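Protein (adenylosuccinate lyase) (Thermotoga maritima, PDB 1C3C) catalyses two fumarate-releasing steps of de novo purine biosynthesis, among them the cleavage of adenylosuccinate to AMP and fumarate. Local coordinates at residues Lys117-Val122 with Thr325-Val330; Asp11-Glu16 with Ser102-Glu107; Gln354-Lys359 with Glu408-Ile413. All coordinates share one frame; numbering follows the deposited sequence.

Overall arrangement
Followed from the N terminus, the chain first closes contact 2, where Asp11-Glu16 meets Ser102-Glu107 across 85 mostly helical residues. The same helix, 93-129, then runs on to contact 1, in which Lys117-Val122 lies beside Thr325-Val330 of helix 303-332 after a long excursion of 202 residues; the centres of contacts 1 and 2 are about 24 Å apart. Contact 3 closes a much shorter loop of 48 residues within the C-terminal region, about 59 Å from contact 2 between centres and on the opposite side of the chain's centre. The three loops stand in series, neither nested nor crossed: one anchors the N-terminal segment, one pairs long core helices, one ties two parts of the C-terminal region together.

Contact 1 of 3, residues Lys117-Val122 with Thr325-Val330; sequences KEFCDV and TATNVV
Thr327 OG1 is hydrogen-bonded to the carbonyl oxygen of Ile323, one turn back along its own helix, and rests against Phe119 with 3.3 Å between OG1 and Phe119 CB. The hydroxyl is thus satisfied at home, and to the facing helix it offers only van der Waals contact. Helices 93-129 and 303-332 run side by side here, their local axes 9.4 Å apart and only 13° from parallel, as suits the long-helix bundle at the core of the fumarase/aspartase superfamily. Phe119 carries its ring anti to the backbone N (chi1 -170°), which sends it past Thr327, the two side chains pointing opposite ways. The far end of the ring, CZ, lies 3.7 Å from Ala326 CB, while Val330 CG2 meets the ring edge, in plane, at 3.9 Å from CE1. One turn on, Val122 splits its branches: CG2 touches Thr327 CG2 at 3.7 Å and CG1 reaches Val330 CG1 at 4.0 Å. Beyond the pair, Met160 of helix 149-173 and Ile235 of helix 216-242 also touch Phe119. Replacing the ring with an alanine here would probably leave Ala326 and the CG2 branch of Val330 facing a gap between the helices. With no hydrogen bond or salt bridge across it, this buried interface is held by shape and apolar contact, its one hydroxyl already spoken for.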
# COMPACT_ATOMS: atom_id res chain seq x y z
N LYS A 117 -21.81 -5.22 -16.73
CA LYS A 117 -22.40 -6.08 -17.78
C LYS A 117 -22.53 -5.35 -19.11
O LYS A 117 -22.31 -5.95 -20.17
CB LYS A 117 -23.79 -6.56 -17.32
CG LYS A 117 -23.70 -7.58 -16.19
CD LYS A 117 -25.14 -7.95 -15.78
CE LYS A 117 -25.04 -8.99 -14.64
NZ LYS A 117 -26.39 -9.25 -14.06
N GLU A 118 -22.90 -4.07 -19.10
CA GLU A 118 -22.94 -3.28 -20.33
C GLU A 118 -21.58 -3.15 -20.98
O GLU A 118 -21.47 -3.17 -22.22
CB GLU A 118 -23.50 -1.85 -20.10
CG GLU A 118 -24.99 -1.97 -19.71
CD GLU A 118 -25.63 -0.61 -19.47
OE1 GLU A 118 -25.07 0.41 -19.94
OE2 GLU A 118 -26.70 -0.57 -18.82
N PHE A 119 -20.55 -2.94 -20.18
CA PHE A 119 -19.19 -2.93 -20.68
C PHE A 119 -18.84 -4.28 -21.35
O PHE A 119 -18.28 -4.29 -22.45
CB PHE A 119 -18.17 -2.62 -19.56
CG PHE A 119 -16.75 -2.34 -20.00
CD1 PHE A 119 -16.42 -1.81 -21.24
CD2 PHE A 119 -15.71 -2.63 -19.12
CE1 PHE A 119 -15.12 -1.58 -21.62
CE2 PHE A 119 -14.38 -2.38 -19.47
CZ PHE A 119 -14.09 -1.84 -20.71
N CYS A 120 -19.16 -5.42 -20.73
CA CYS A 120 -18.96 -6.72 -21.36
C CYS A 120 -19.66 -6.80 -22.71
O CYS A 120 -19.12 -7.35 -23.69
CB CYS A 120 -19.54 -7.81 -20.40
SG CYS A 120 -18.45 -8.12 -18.99
N ASP A 121 -20.91 -6.29 -22.77
CA ASP A 121 -21.65 -6.36 -24.04
C ASP A 121 -20.89 -5.60 -25.14
O ASP A 121 -20.78 -6.06 -26.27
CB ASP A 121 -23.06 -5.78 -23.89
CG ASP A 121 -23.99 -6.63 -23.04
OD1 ASP A 121 -23.78 -7.85 -22.83
OD2 ASP A 121 -24.98 -6.04 -22.54
N VAL A 122 -20.37 -4.43 -24.80
CA VAL A 122 -19.59 -3.62 -25.74
C VAL A 122 -18.32 -4.35 -26.16
O VAL A 122 -17.95 -4.37 -27.35
CB VAL A 122 -19.28 -2.25 -25.13
CG1 VAL A 122 -18.18 -1.53 -25.90
CG2 VAL A 122 -20.56 -1.39 -25.13
N THR A 325 -16.79 5.28 -18.43
CA THR A 325 -15.85 5.95 -19.32
C THR A 325 -15.14 4.96 -20.23
O THR A 325 -15.06 5.17 -21.45
CB THR A 325 -14.82 6.73 -18.48
OG1 THR A 325 -15.52 7.75 -17.75
CG2 THR A 325 -13.79 7.45 -19.37
N ALA A 326 -14.64 3.84 -19.66
CA ALA A 326 -14.01 2.81 -20.48
C ALA A 326 -14.99 2.25 -21.51
O ALA A 326 -14.57 1.89 -22.61
CB ALA A 326 -13.47 1.63 -19.63
N THR A 327 -16.25 2.09 -21.10
CA THR A 327 -17.24 1.57 -22.05
C THR A 327 -17.32 2.51 -23.26
O THR A 327 -17.35 2.07 -24.42
CB THR A 327 -18.61 1.47 -21.37
OG1 THR A 327 -18.54 0.58 -20.23
CG2 THR A 327 -19.66 0.90 -22.32
N ASN A 328 -17.40 3.82 -23.02
CA ASN A 328 -17.48 4.77 -24.16
C ASN A 328 -16.18 4.75 -24.96
O ASN A 328 -16.24 4.83 -26.19
CB ASN A 328 -17.77 6.20 -23.67
CG ASN A 328 -17.84 7.14 -24.87
OD1 ASN A 328 -16.98 7.97 -25.21
ND2 ASN A 328 -18.90 6.92 -25.64
N VAL A 329 -15.02 4.68 -24.30
CA VAL A 329 -13.77 4.56 -25.07
C VAL A 329 -13.82 3.38 -26.04
O VAL A 329 -13.55 3.53 -27.25
CB VAL A 329 -12.57 4.44 -24.10
CG1 VAL A 329 -11.26 4.09 -24.83
CG2 VAL A 329 -12.44 5.79 -23.39
N VAL A 330 -14.17 2.18 -25.56
CA VAL A 330 -14.05 0.98 -26.39
C VAL A 330 -15.18 1.01 -27.44
O VAL A 330 -14.96 0.66 -28.61
CB VAL A 330 -14.17 -0.29 -25.54
CG1 VAL A 330 -14.22 -1.54 -26.44
CG2 VAL A 330 -12.96 -0.39 -24.62

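Contact 2 of 3, residues Asp11-Glu16 with Ser102-Glu107; sequences DLWTEE and SLALVE
Leu12 and Ala104 mark the closest backbone approach, 7.0 Å between their CA atoms, where a short N-terminal segment lies against helix 93-129 in the long-helix bundle of the fumarase/aspartase superfamily. Asp11 and Leu12 belong to a weakly bonded helical turn, Trp13 is in the link that follows, and Thr14 is the N-cap of helix 15-35, its OG1 bonded to the backbone N of Ala17. Ser102-Glu107 is continuous helix. Two neighbouring side chains bridge the gap. Leu12, with CG anti to its own N (chi1 -166°), divides its methyls: CD2 lies 3.7 Å from the carbonyl oxygen Ala104 O, and CD1 touches the aliphatic part of Glu107, 4.0 Å from its CG, the two side chains meeting at a slant. Trp13 brings the six-membered end of its indole instead. With CG beside the backbone N (chi1 -63°), the indole lies with one face toward Leu12, whose CG stands 4.1 Å from its plane, offset toward the rim. Ala104 is small enough to let the ring come close to the helix, while Leu105, roughly perpendicular to Trp13, touches the ring edge through CD2. No hydrogen bond spans the segments; the indole also touches Phe312, Pro313 and Gln317 of helix 303-332, and NE1 makes a weak hydrogen bond to Thr316 OG1. Between the two segments, the closest contact is Trp13 CH2 to Ala104 CB, 3.5 Å.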
# COMPACT_ATOMS: atom_id res chain seq x y z
N ASP A 11 -25.87 10.22 -6.49
CA ASP A 11 -27.08 10.42 -5.69
C ASP A 11 -27.14 9.52 -4.45
O ASP A 11 -27.77 9.84 -3.45
CB ASP A 11 -28.29 10.14 -6.57
CG ASP A 11 -28.18 11.08 -7.77
OD1 ASP A 11 -27.70 10.66 -8.85
OD2 ASP A 11 -28.50 12.26 -7.55
N LEU A 12 -26.45 8.38 -4.48
CA LEU A 12 -26.41 7.47 -3.35
C LEU A 12 -25.67 8.05 -2.17
O LEU A 12 -25.91 7.61 -1.03
CB LEU A 12 -25.63 6.25 -3.83
CG LEU A 12 -25.67 4.97 -3.03
CD1 LEU A 12 -27.13 4.59 -2.72
CD2 LEU A 12 -25.03 3.84 -3.86
N TRP A 13 -24.66 8.91 -2.38
CA TRP A 13 -23.74 9.30 -1.35
C TRP A 13 -23.99 10.73 -0.86
O TRP A 13 -23.09 11.29 -0.22
CB TRP A 13 -22.27 9.12 -1.82
CG TRP A 13 -21.99 7.66 -2.11
CD1 TRP A 13 -21.77 7.11 -3.35
CD2 TRP A 13 -21.94 6.59 -1.17
NE1 TRP A 13 -21.56 5.74 -3.20
CE2 TRP A 13 -21.66 5.41 -1.88
CE3 TRP A 13 -22.05 6.51 0.23
CZ2 TRP A 13 -21.53 4.16 -1.25
CZ3 TRP A 13 -21.93 5.27 0.87
CH2 TRP A 13 -21.65 4.11 0.12
N THR A 14 -25.18 11.30 -0.98
CA THR A 14 -25.45 12.59 -0.33
C THR A 14 -25.86 12.42 1.12
O THR A 14 -26.24 11.32 1.59
CB THR A 14 -26.62 13.27 -1.09
OG1 THR A 14 -27.78 12.38 -0.95
CG2 THR A 14 -26.29 13.45 -2.57
N GLU A 15 -25.84 13.52 1.88
CA GLU A 15 -26.34 13.47 3.26
C GLU A 15 -27.81 13.09 3.31
O GLU A 15 -28.23 12.29 4.17
CB GLU A 15 -26.13 14.85 3.92
CG GLU A 15 -24.63 15.12 4.04
CD GLU A 15 -24.04 14.66 5.34
OE1 GLU A 15 -24.41 13.65 5.98
OE2 GLU A 15 -23.13 15.39 5.82
N GLU A 16 -28.60 13.62 2.35
CA GLU A 16 -30.02 13.27 2.31
C GLU A 16 -30.19 11.76 2.15
O GLU A 16 -31.03 11.12 2.80
CB GLU A 16 -30.70 14.01 1.16
CG GLU A 16 -32.19 13.70 0.99
CD GLU A 16 -32.79 14.44 -0.22
N SER A 102 -24.55 -1.27 4.62
CA SER A 102 -24.80 -2.46 3.81
C SER A 102 -25.80 -2.16 2.70
O SER A 102 -25.55 -2.51 1.55
CB SER A 102 -25.31 -3.60 4.70
OG SER A 102 -24.14 -3.92 5.50
N LEU A 103 -26.91 -1.48 3.03
CA LEU A 103 -27.81 -1.02 1.96
C LEU A 103 -27.08 -0.26 0.84
O LEU A 103 -27.32 -0.49 -0.35
CB LEU A 103 -28.92 -0.11 2.54
CG LEU A 103 -29.95 -0.84 3.46
CD1 LEU A 103 -30.90 0.22 4.07
CD2 LEU A 103 -30.74 -1.89 2.68
N ALA A 104 -26.25 0.68 1.27
CA ALA A 104 -25.52 1.53 0.32
C ALA A 104 -24.57 0.67 -0.53
O ALA A 104 -24.52 0.89 -1.75
CB ALA A 104 -24.73 2.61 1.05
N LEU A 105 -23.79 -0.19 0.10
CA LEU A 105 -22.80 -0.95 -0.71
C LEU A 105 -23.48 -1.97 -1.61
O LEU A 105 -22.96 -2.27 -2.69
CB LEU A 105 -21.78 -1.58 0.24
CG LEU A 105 -20.89 -0.56 0.99
CD1 LEU A 105 -19.94 -1.37 1.90
CD2 LEU A 105 -20.09 0.28 0.01
N VAL A 106 -24.61 -2.52 -1.14
CA VAL A 106 -25.41 -3.38 -2.04
C VAL A 106 -25.92 -2.58 -3.22
O VAL A 106 -25.80 -3.02 -4.37
CB VAL A 106 -26.57 -4.06 -1.25
CG1 VAL A 106 -27.50 -4.77 -2.23
CG2 VAL A 106 -25.97 -5.09 -0.30
N GLU A 107 -26.51 -1.42 -2.99
CA GLU A 107 -27.06 -0.62 -4.12
C GLU A 107 -25.93 -0.13 -5.03
O GLU A 107 -26.10 -0.17 -6.25
CB GLU A 107 -27.89 0.54 -3.57
CG GLU A 107 -28.52 1.41 -4.69
CD GLU A 107 -29.37 0.61 -5.66
OE1 GLU A 107 -30.01 -0.42 -5.30
OE2 GLU A 107 -29.38 0.97 -6.86

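Contact 3 of 3, residues Gln354-Lys359 with Glu408-Ile413; sequences QRVLLK and EELFDI
Leu410 packs tightly against one side of helix 353-362, whereas beside it the head of Arg355 reaches its backbone partners through water. On the tight side, the two methyls of Leu410 part company. CD1 meets the stem of Lys359, 3.8 Å from CB, the two side chains lying nearly perpendicular, and is 4.1 Å from Val356 CG2. CD2 sits over the centre of the Arg355 guanidinium, 3.8 Å above its plane. Val356 CG2 also approaches Phe411, 4.0 Å from CE1, and both residues continue onto Leu392 of helix 388-393, tying this turn into the helical C-terminal region of the lyase. The looser side follows the type I turn from Glu409 to Asp412. Bent at chi3 (68°), Arg355 presents one guanidinium face to Leu410 CD2 and turns its NH2 edge to two waters lying in the plane of the group. The first, 2.9 Å from Arg355 NH2, donates onward to the carbonyls of Leu410 and Asp412; the second, 3.1 Å from Arg355 NH2, donates to Glu409 O. Tyr415 adds a cation-pi contact to the same guanidinium. Lys359 NZ stays 4.8 Å from Glu409 OE2, its weak, long ion pairs being with Glu362 and Glu406. Arg355 therefore plays two parts: its flat face packs on the Leu410 methyl, while its edge, water-bridged to three carbonyls, would help fix the turn without a direct salt bridge.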
# COMPACT_ATOMS: atom_id res chain seq x y z
N GLN A 354 11.01 -17.70 -37.10
CA GLN A 354 10.98 -19.04 -36.49
C GLN A 354 10.43 -20.10 -37.44
O GLN A 354 10.90 -21.24 -37.40
CB GLN A 354 10.20 -19.04 -35.18
CG GLN A 354 10.25 -20.30 -34.36
CD GLN A 354 11.62 -20.74 -33.88
OE1 GLN A 354 12.61 -20.00 -33.79
NE2 GLN A 354 11.73 -22.03 -33.55
N ARG A 355 9.45 -19.77 -38.29
CA ARG A 355 9.01 -20.77 -39.28
C ARG A 355 10.15 -21.11 -40.25
O ARG A 355 10.27 -22.29 -40.62
CB ARG A 355 7.81 -20.22 -40.06
CG ARG A 355 6.64 -19.92 -39.11
CD ARG A 355 5.32 -20.09 -39.88
NE ARG A 355 5.10 -21.50 -40.21
CZ ARG A 355 4.35 -21.96 -41.18
NH1 ARG A 355 4.20 -23.28 -41.36
NH2 ARG A 355 3.70 -21.12 -41.98
N VAL A 356 10.89 -20.09 -40.68
CA VAL A 356 12.00 -20.37 -41.61
C VAL A 356 13.02 -21.26 -40.91
O VAL A 356 13.48 -22.27 -41.48
CB VAL A 356 12.64 -19.08 -42.14
CG1 VAL A 356 13.86 -19.37 -43.03
CG2 VAL A 356 11.64 -18.25 -42.96
N LEU A 357 13.43 -20.94 -39.69
CA LEU A 357 14.39 -21.73 -38.95
C LEU A 357 13.96 -23.20 -38.88
O LEU A 357 14.73 -24.12 -39.16
CB LEU A 357 14.58 -21.20 -37.52
CG LEU A 357 15.92 -21.55 -36.86
CD1 LEU A 357 16.13 -20.72 -35.59
CD2 LEU A 357 15.98 -23.00 -36.44
N LEU A 358 12.72 -23.43 -38.47
CA LEU A 358 12.18 -24.77 -38.36
C LEU A 358 12.13 -25.51 -39.69
O LEU A 358 12.46 -26.71 -39.65
CB LEU A 358 10.80 -24.76 -37.68
CG LEU A 358 10.95 -24.17 -36.26
CD1 LEU A 358 9.62 -24.08 -35.54
CD2 LEU A 358 11.96 -24.98 -35.44
N LYS A 359 11.79 -24.83 -40.77
CA LYS A 359 11.76 -25.51 -42.07
C LYS A 359 13.16 -25.98 -42.46
O LYS A 359 13.34 -27.10 -42.96
CB LYS A 359 11.20 -24.58 -43.13
CG LYS A 359 11.11 -25.13 -44.55
CD LYS A 359 10.36 -26.43 -44.63
CE LYS A 359 8.85 -26.31 -44.72
NZ LYS A 359 8.31 -27.43 -45.57
N GLU A 408 7.61 -19.30 -49.62
CA GLU A 408 6.59 -18.26 -49.59
C GLU A 408 5.44 -18.59 -48.67
O GLU A 408 4.87 -17.71 -48.04
CB GLU A 408 6.02 -17.99 -50.99
CG GLU A 408 7.01 -17.24 -51.88
CD GLU A 408 6.53 -17.08 -53.30
OE1 GLU A 408 5.75 -17.93 -53.78
OE2 GLU A 408 6.95 -16.10 -53.95
N GLU A 409 5.08 -19.87 -48.54
CA GLU A 409 3.93 -20.17 -47.68
C GLU A 409 4.28 -20.02 -46.21
O GLU A 409 3.36 -19.88 -45.40
CB GLU A 409 3.45 -21.56 -48.07
CG GLU A 409 4.39 -22.63 -47.54
CD GLU A 409 4.16 -24.00 -48.10
OE1 GLU A 409 3.16 -24.23 -48.88
OE2 GLU A 409 4.70 -25.05 -47.73
N LEU A 410 5.55 -19.90 -45.86
CA LEU A 410 5.94 -19.59 -44.47
C LEU A 410 5.61 -18.17 -44.08
O LEU A 410 5.65 -17.83 -42.90
CB LEU A 410 7.44 -19.86 -44.28
CG LEU A 410 7.89 -21.30 -44.56
CD1 LEU A 410 9.39 -21.45 -44.34
CD2 LEU A 410 7.11 -22.31 -43.73
N PHE A 411 5.33 -17.30 -45.05
CA PHE A 411 5.03 -15.89 -44.81
C PHE A 411 3.53 -15.64 -44.76
O PHE A 411 3.01 -14.51 -44.82
CB PHE A 411 5.77 -15.07 -45.90
CG PHE A 411 7.26 -15.10 -45.63
CD1 PHE A 411 8.06 -16.17 -45.95
CD2 PHE A 411 7.87 -14.02 -45.00
CE1 PHE A 411 9.41 -16.22 -45.65
CE2 PHE A 411 9.22 -14.04 -44.71
CZ PHE A 411 10.02 -15.14 -45.02
N ASP A 412 2.73 -16.70 -44.66
CA ASP A 412 1.28 -16.62 -44.61
C ASP A 412 0.76 -16.29 -43.22
O ASP A 412 1.01 -17.03 -42.25
CB ASP A 412 0.83 -18.06 -44.93
CG ASP A 412 -0.34 -18.15 -45.84
OD1 ASP A 412 -1.14 -17.20 -45.76
OD2 ASP A 412 -0.41 -19.18 -46.57
N ILE A 413 -0.03 -15.24 -43.08
CA ILE A 413 -0.64 -14.89 -41.78
C ILE A 413 -1.66 -15.89 -41.33
O ILE A 413 -1.96 -16.07 -40.14
CB ILE A 413 -1.28 -13.48 -41.86
CG1 ILE A 413 -0.03 -12.57 -41.89
CG2 ILE A 413 -2.11 -13.06 -40.67
CD1 ILE A 413 -0.28 -11.08 -42.05
O HOH W 1 3.18 -18.25 -41.61
O HOH W 2 1.29 -21.30 -43.97